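Local coordinates for chitin binding protein (Enterococcus faecalis, PDB 4A02) that cleaves glycosidic bonds in alpha- and beta-chitin by copper-dependent oxidation and acts in synergy with a chitinase, at residues A89-Y94 / A115-K120; Y94-G99 / K109-I114. All blocks are in the same frame, centred on the assembly; numbering follows the deposited sequence.

Interaction 1. Residues A89-Y94 / A115-K120; sequences ASWDYY and ASIDGK
Trp91 and Tyr93 form hydrogen-bonded antiparallel pairs with Ile117 and Ala115, joining strand 88-96 to strand 111-120 in one sheet of the immunoglobulin-like β-sandwich of chitin-active lytic monooxygenases. In the backbone ladder Trp91 N reaches Ile117 O at 2.9 Å, Ile117 N returns to Trp91 O at 2.8 Å, and Tyr93 N meets Ala115 O at 2.9 Å.

Apolar packing occupies the face bearing these four side chains, where Gln130 and Ile132 of strand 127-134 touch them and Trp148 stacks on the Trp91 ring. Ile117 CG2 approaches Trp91 CD1 at 4.0 Å while Ile117 O lies at the edge of the indole; Tyr93 CD1 touches the Ala115 methyl, and Tyr93 OH bonds to Gln130 and Trp80.

A side-chain hydrogen bond occupies the other face: with OG turned anti to the backbone N (chi1 -170°), Ser116 OG donates to Asp92 OD1 at 2.7 Å, nearly in line with the carboxylate C-O bond.

Near the end of the ladder, Asp118 OD1 accepts from Lys120 N in an Asx turn, and a water donates to both Asp118 OD1 and Ala89 O. Gly119 N meets that Ala89 oxygen at 2.9 Å from above the carbonyl plane, 59° out of it.

Interaction 2. Residues Y94-G99 / K109-I114; sequences YITKNG and KNFDKI
The side chains of Lys97 and Asp112 cross at about a right angle where strands 88-96 and 111-120, consecutive antiparallel strands of the β-sandwich, run out towards the long loop joining them. Ile95 and Asp112 exchange two backbone hydrogen bonds, and Lys97 N adds a nearly straight one to Asn110 O (171° at the hydrogen), which carries the pairing one residue beyond the strand.

The Lys97 side chain then stays close to that same carbonyl. Its CB lies 3.6 Å from Asn110 O, CG comes to 3.4 Å from Asn110 O, and CD is still within 3.7 Å of it. Two successive bends (chi3 94°, chi4 92°) turn the chain back: CE passes 3.8 Å from Asp112 OD1, and NZ closes a salt bridge to Asp112 OD1 at 2.8 Å, using the syn lone pair.

Thr96 and Phe111 point the same way, side by side. Thr96 CG2 sits over one face of the Phe111 ring in a CH-pi contact, 3.7 Å from the centroid, while OG1 bonds to His142 and Val143. Extended beyond CG, Lys113 runs obliquely along the Tyr94 ring, its CG 3.7 Å from Tyr94 CE2; its ammonium pairs with Asp92 and shares a water with Tyr94 OH. On the face that carries Ile95 and Asp112, the end of the Ile114 side chain comes in obliquely, its CG2 meeting Ile95 CG2, and both side chains touch Pro135.

Arg138 forms a salt bridge with the second oxygen of Asp112, OD2. With a cation on each oxygen, the carboxylate is probably kept ionised and its rotation restrained, tying the start of the loop at Lys97 to strand 111-120 by charge as well as by backbone pairing.

Interactions 1 and 2 are consecutive parts of one antiparallel strand pair, 88-96 with 111-120; their centres are 16 Å apart and they share Tyr94. At the seam, Lys113 NZ of interaction 2 forms a salt bridge with Asp92 OD1 of interaction 1 at 2.8 Å, so this oxygen takes both an ammonium and the Ser116 hydroxyl. Tyr93 O also bridges the two, with a probable hydrogen bond from Ile114 N at 2.8 Å. Interaction 1 lies nearer the copper site: the Trp91 side chain is about 9 Å from that of His86 and about 11 Å from that of His1, both copper ligands. Interaction 2 lies away from the metal.

Interaction 1. Residues A89-Y94 / A115-K120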
loop_
_atom_site.group_PDB
_atom_site.type_symbol
_atom_site.label_atom_id
_atom_site.label_comp_id
_atom_site.label_asym_id
_atom_site.label_seq_id
_atom_site.Cartn_x
_atom_site.Cartn_y
_atom_site.Cartn_z
ATOM N N ALA A 89 -2.700 7.360 14.557
ATOM C CA ALA A 89 -3.140 8.706 14.184
ATOM C C ALA A 89 -4.101 8.684 13.007
ATOM O O ALA A 89 -5.099 9.419 13.035
ATOM C CB ALA A 89 -1.962 9.599 13.840
ATOM N N SER A 90 -3.842 7.909 11.964
ATOM C CA SER A 90 -4.515 8.069 10.721
ATOM C C SER A 90 -4.319 6.908 9.813
ATOM O O SER A 90 -3.364 6.154 9.913
ATOM C CB SER A 90 -3.948 9.320 10.013
ATOM O OG SER A 90 -2.549 9.217 9.896
ATOM N N TRP A 91 -5.244 6.795 8.839
ATOM C CA TRP A 91 -5.143 5.843 7.715
ATOM C C TRP A 91 -5.502 6.644 6.487
ATOM O O TRP A 91 -6.603 7.210 6.397
ATOM C CB TRP A 91 -6.091 4.677 7.871
ATOM C CG TRP A 91 -6.120 3.991 9.218
ATOM C CD1 TRP A 91 -6.816 4.365 10.355
ATOM C CD2 TRP A 91 -5.411 2.791 9.553
ATOM N NE1 TRP A 91 -6.593 3.475 11.348
ATOM C CE2 TRP A 91 -5.721 2.489 10.879
ATOM C CE3 TRP A 91 -4.559 1.958 8.855
ATOM C CZ2 TRP A 91 -5.190 1.376 11.527
ATOM C CZ3 TRP A 91 -4.052 0.847 9.483
ATOM C CH2 TRP A 91 -4.358 0.535 10.814
ATOM N N ASP A 92 -4.602 6.706 5.501
ATOM C CA ASP A 92 -4.835 7.452 4.276
ATOM C C ASP A 92 -4.702 6.541 3.075
ATOM O O ASP A 92 -3.872 5.637 3.065
ATOM C CB ASP A 92 -3.838 8.603 4.121
ATOM C CG ASP A 92 -4.002 9.651 5.197
ATOM O OD1 ASP A 92 -5.021 10.351 5.161
ATOM O OD2 ASP A 92 -3.109 9.760 6.006
ATOM N N TYR A 93 -5.512 6.808 2.045
ATOM C CA TYR A 93 -5.516 5.994 0.842
ATOM C C TYR A 93 -5.543 6.868 -0.384
ATOM O O TYR A 93 -6.310 7.841 -0.458
ATOM C CB TYR A 93 -6.713 5.057 0.830
ATOM C CG TYR A 93 -6.735 4.069 1.956
ATOM C CD1 TYR A 93 -7.256 4.398 3.208
ATOM C CD2 TYR A 93 -6.201 2.799 1.817
ATOM C CE1 TYR A 93 -7.260 3.477 4.228
ATOM C CE2 TYR A 93 -6.211 1.896 2.838
ATOM C CZ TYR A 93 -6.748 2.224 4.063
ATOM O OH TYR A 93 -6.714 1.254 5.032
ATOM N N TYR A 94 -4.729 6.478 -1.366
ATOM C CA TYR A 94 -4.589 7.125 -2.661
ATOM C C TYR A 94 -4.738 6.101 -3.754
ATOM O O TYR A 94 -4.439 4.917 -3.514
ATOM C CB TYR A 94 -3.197 7.791 -2.756
ATOM C CG TYR A 94 -2.829 8.707 -1.633
ATOM C CD1 TYR A 94 -2.345 8.172 -0.414
ATOM C CD2 TYR A 94 -2.937 10.075 -1.719
ATOM C CE1 TYR A 94 -1.988 8.986 0.636
ATOM C CE2 TYR A 94 -2.589 10.907 -0.630
ATOM C CZ TYR A 94 -2.118 10.311 0.553
ATOM O OH TYR A 94 -1.788 11.155 1.607
ATOM N N ALA A 115 -9.324 8.497 0.568
ATOM C CA ALA A 115 -9.838 8.330 1.930
ATOM C C ALA A 115 -8.836 8.815 2.940
ATOM O O ALA A 115 -7.627 8.709 2.737
ATOM C CB ALA A 115 -10.196 6.859 2.222
ATOM N N SER A 116 -9.374 9.315 4.038
ATOM C CA SER A 116 -8.582 9.681 5.214
ATOM C C SER A 116 -9.428 9.317 6.436
ATOM O O SER A 116 -10.520 9.890 6.631
ATOM C CB SER A 116 -8.243 11.171 5.246
ATOM O OG SER A 116 -7.279 11.432 6.296
ATOM N N ILE A 117 -8.966 8.419 7.231
ATOM C CA ILE A 117 -9.690 7.907 8.387
ATOM C C ILE A 117 -8.880 8.238 9.639
ATOM O O ILE A 117 -7.713 7.933 9.774
ATOM C CB ILE A 117 -9.875 6.417 8.265
ATOM C CG1 ILE A 117 -10.650 6.077 6.981
ATOM C CG2 ILE A 117 -10.499 5.753 9.494
ATOM C CD1 ILE A 117 -10.642 4.598 6.653
ATOM N N ASP A 118 -9.595 8.898 10.600
ATOM C CA ASP A 118 -8.944 9.297 11.847
ATOM C C ASP A 118 -8.717 8.061 12.691
ATOM O O ASP A 118 -9.666 7.288 12.906
ATOM C CB ASP A 118 -9.827 10.376 12.518
ATOM C CG ASP A 118 -9.231 11.003 13.791
ATOM O OD1 ASP A 118 -8.135 10.684 14.327
ATOM O OD2 ASP A 118 -9.857 11.979 14.280
ATOM N N GLY A 119 -7.527 7.871 13.186
ATOM C CA GLY A 119 -7.245 6.799 14.068
ATOM C C GLY A 119 -7.603 6.986 15.516
ATOM O O GLY A 119 -7.696 6.057 16.304
ATOM N N LYS A 120 -7.803 8.247 15.896
ATOM C CA LYS A 120 -8.249 8.674 17.253
ATOM C C LYS A 120 -7.312 8.244 18.365
ATOM O O LYS A 120 -7.709 8.164 19.526
ATOM C CB LYS A 120 -9.631 8.148 17.551
ATOM C CG LYS A 120 -10.644 8.822 16.601
ATOM C CD LYS A 120 -12.042 8.247 16.640
ATOM C CE LYS A 120 -12.114 7.003 15.748
ATOM N NZ LYS A 120 -13.433 6.310 15.569
HETATM O O HOH W 1 -5.431 11.936 14.070
#

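Interaction 2. Residues Y94-G99 / K109-I114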
loop_
_atom_site.group_PDB
_atom_site.type_symbol
_atom_site.label_atom_id
_atom_site.label_comp_id
_atom_site.label_asym_id
_atom_site.label_seq_id
_atom_site.Cartn_x
_atom_site.Cartn_y
_atom_site.Cartn_z
ATOM N N TYR A 94 -4.729 6.478 -1.366
ATOM C CA TYR A 94 -4.589 7.125 -2.661
ATOM C C TYR A 94 -4.738 6.101 -3.754
ATOM O O TYR A 94 -4.439 4.917 -3.514
ATOM C CB TYR A 94 -3.197 7.791 -2.756
ATOM C CG TYR A 94 -2.829 8.707 -1.633
ATOM C CD1 TYR A 94 -2.345 8.172 -0.414
ATOM C CD2 TYR A 94 -2.937 10.075 -1.719
ATOM C CE1 TYR A 94 -1.988 8.986 0.636
ATOM C CE2 TYR A 94 -2.589 10.907 -0.630
ATOM C CZ TYR A 94 -2.118 10.311 0.553
ATOM O OH TYR A 94 -1.788 11.155 1.607
ATOM N N ILE A 95 -5.100 6.503 -4.977
ATOM C CA ILE A 95 -5.111 5.597 -6.087
ATOM C C ILE A 95 -4.651 6.333 -7.345
ATOM O O ILE A 95 -5.007 7.507 -7.565
ATOM C CB ILE A 95 -6.466 4.901 -6.291
ATOM C CG1 ILE A 95 -6.370 3.757 -7.288
ATOM C CG2 ILE A 95 -7.558 5.882 -6.666
ATOM C CD1 ILE A 95 -7.634 2.928 -7.366
ATOM N N THR A 96 -3.892 5.654 -8.188
ATOM C CA THR A 96 -3.482 6.198 -9.453
ATOM C C THR A 96 -4.672 6.657 -10.278
ATOM O O THR A 96 -5.755 6.067 -10.224
ATOM C CB THR A 96 -2.678 5.128 -10.258
ATOM O OG1 THR A 96 -3.334 3.870 -10.169
ATOM C CG2 THR A 96 -1.276 4.970 -9.734
ATOM N N LYS A 97 -4.451 7.703 -11.066
ATOM C CA LYS A 97 -5.382 8.183 -12.074
ATOM C C LYS A 97 -5.340 7.288 -13.295
ATOM O O LYS A 97 -4.287 6.769 -13.681
ATOM C CB LYS A 97 -5.005 9.627 -12.454
ATOM C CG LYS A 97 -5.026 10.569 -11.290
ATOM C CD LYS A 97 -4.332 11.878 -11.606
ATOM C CE LYS A 97 -5.264 12.802 -12.031
ATOM N NZ LYS A 97 -5.866 13.668 -11.010
ATOM N N ASN A 98 -6.495 7.173 -13.989
ATOM C CA ASN A 98 -6.457 6.532 -15.298
ATOM C C ASN A 98 -5.409 7.207 -16.162
ATOM O O ASN A 98 -5.305 8.440 -16.203
ATOM C CB ASN A 98 -7.814 6.624 -16.009
ATOM C CG ASN A 98 -8.853 5.668 -15.528
ATOM O OD1 ASN A 98 -8.566 4.619 -14.898
ATOM N ND2 ASN A 98 -10.082 5.968 -15.861
ATOM N N GLY A 99 -4.639 6.395 -16.882
ATOM C CA GLY A 99 -3.605 6.892 -17.791
ATOM C C GLY A 99 -2.244 7.036 -17.206
ATOM O O GLY A 99 -1.311 7.398 -17.921
ATOM N N LYS A 109 2.061 12.542 -7.648
ATOM C CA LYS A 109 1.257 13.503 -8.409
ATOM C C LYS A 109 0.285 12.795 -9.329
ATOM O O LYS A 109 -0.693 13.398 -9.775
ATOM C CB LYS A 109 2.162 14.416 -9.257
ATOM C CG LYS A 109 2.733 13.801 -10.565
ATOM C CD LYS A 109 3.707 14.728 -11.311
ATOM C CE LYS A 109 4.452 14.128 -12.473
ATOM N NZ LYS A 109 5.301 14.917 -13.343
ATOM N N ASN A 110 0.560 11.529 -9.671
ATOM C CA ASN A 110 -0.278 10.736 -10.558
ATOM C C ASN A 110 -1.396 9.996 -9.839
ATOM O O ASN A 110 -2.056 9.156 -10.467
ATOM C CB ASN A 110 0.577 9.768 -11.345
ATOM C CG ASN A 110 1.523 10.482 -12.267
ATOM O OD1 ASN A 110 1.199 11.510 -12.826
ATOM N ND2 ASN A 110 2.745 9.922 -12.393
ATOM N N PHE A 111 -1.609 10.309 -8.571
ATOM C CA PHE A 111 -2.614 9.705 -7.709
ATOM C C PHE A 111 -3.624 10.758 -7.264
ATOM O O PHE A 111 -3.271 11.931 -7.110
ATOM C CB PHE A 111 -2.015 9.071 -6.472
ATOM C CG PHE A 111 -1.093 7.895 -6.637
ATOM C CD1 PHE A 111 0.112 7.959 -7.277
ATOM C CD2 PHE A 111 -1.454 6.664 -6.066
ATOM C CE1 PHE A 111 0.973 6.881 -7.337
ATOM C CE2 PHE A 111 -0.608 5.564 -6.140
ATOM C CZ PHE A 111 0.609 5.677 -6.786
ATOM N N ASP A 112 -4.826 10.287 -6.965
ATOM C CA ASP A 112 -5.822 11.043 -6.210
ATOM C C ASP A 112 -5.910 10.462 -4.812
ATOM O O ASP A 112 -5.904 9.242 -4.634
ATOM C CB ASP A 112 -7.212 10.946 -6.846
ATOM C CG ASP A 112 -7.304 11.591 -8.246
ATOM O OD1 ASP A 112 -6.606 12.588 -8.479
ATOM O OD2 ASP A 112 -8.066 11.068 -9.068
ATOM N N LYS A 113 -6.109 11.327 -3.823
ATOM C CA LYS A 113 -6.438 10.883 -2.482
ATOM C C LYS A 113 -7.901 10.507 -2.398
ATOM O O LYS A 113 -8.750 11.291 -2.857
ATOM C CB LYS A 113 -6.099 11.956 -1.430
ATOM C CG LYS A 113 -6.180 11.396 -0.029
ATOM C CD LYS A 113 -5.690 12.378 1.014
ATOM C CE LYS A 113 -5.456 11.684 2.320
ATOM N NZ LYS A 113 -5.218 12.569 3.461
ATOM N N ILE A 114 -8.200 9.336 -1.887
ATOM C CA ILE A 114 -9.572 8.820 -1.857
ATOM C C ILE A 114 -10.112 8.551 -0.469
ATOM O O ILE A 114 -11.368 8.400 -0.346
ATOM C CB ILE A 114 -9.758 7.607 -2.795
ATOM C CG1 ILE A 114 -8.895 6.439 -2.411
ATOM C CG2 ILE A 114 -9.564 8.060 -4.238
ATOM C CD1 ILE A 114 -9.237 5.154 -3.144
HETATM O O HOH W 2 -2.655 13.474 2.336
#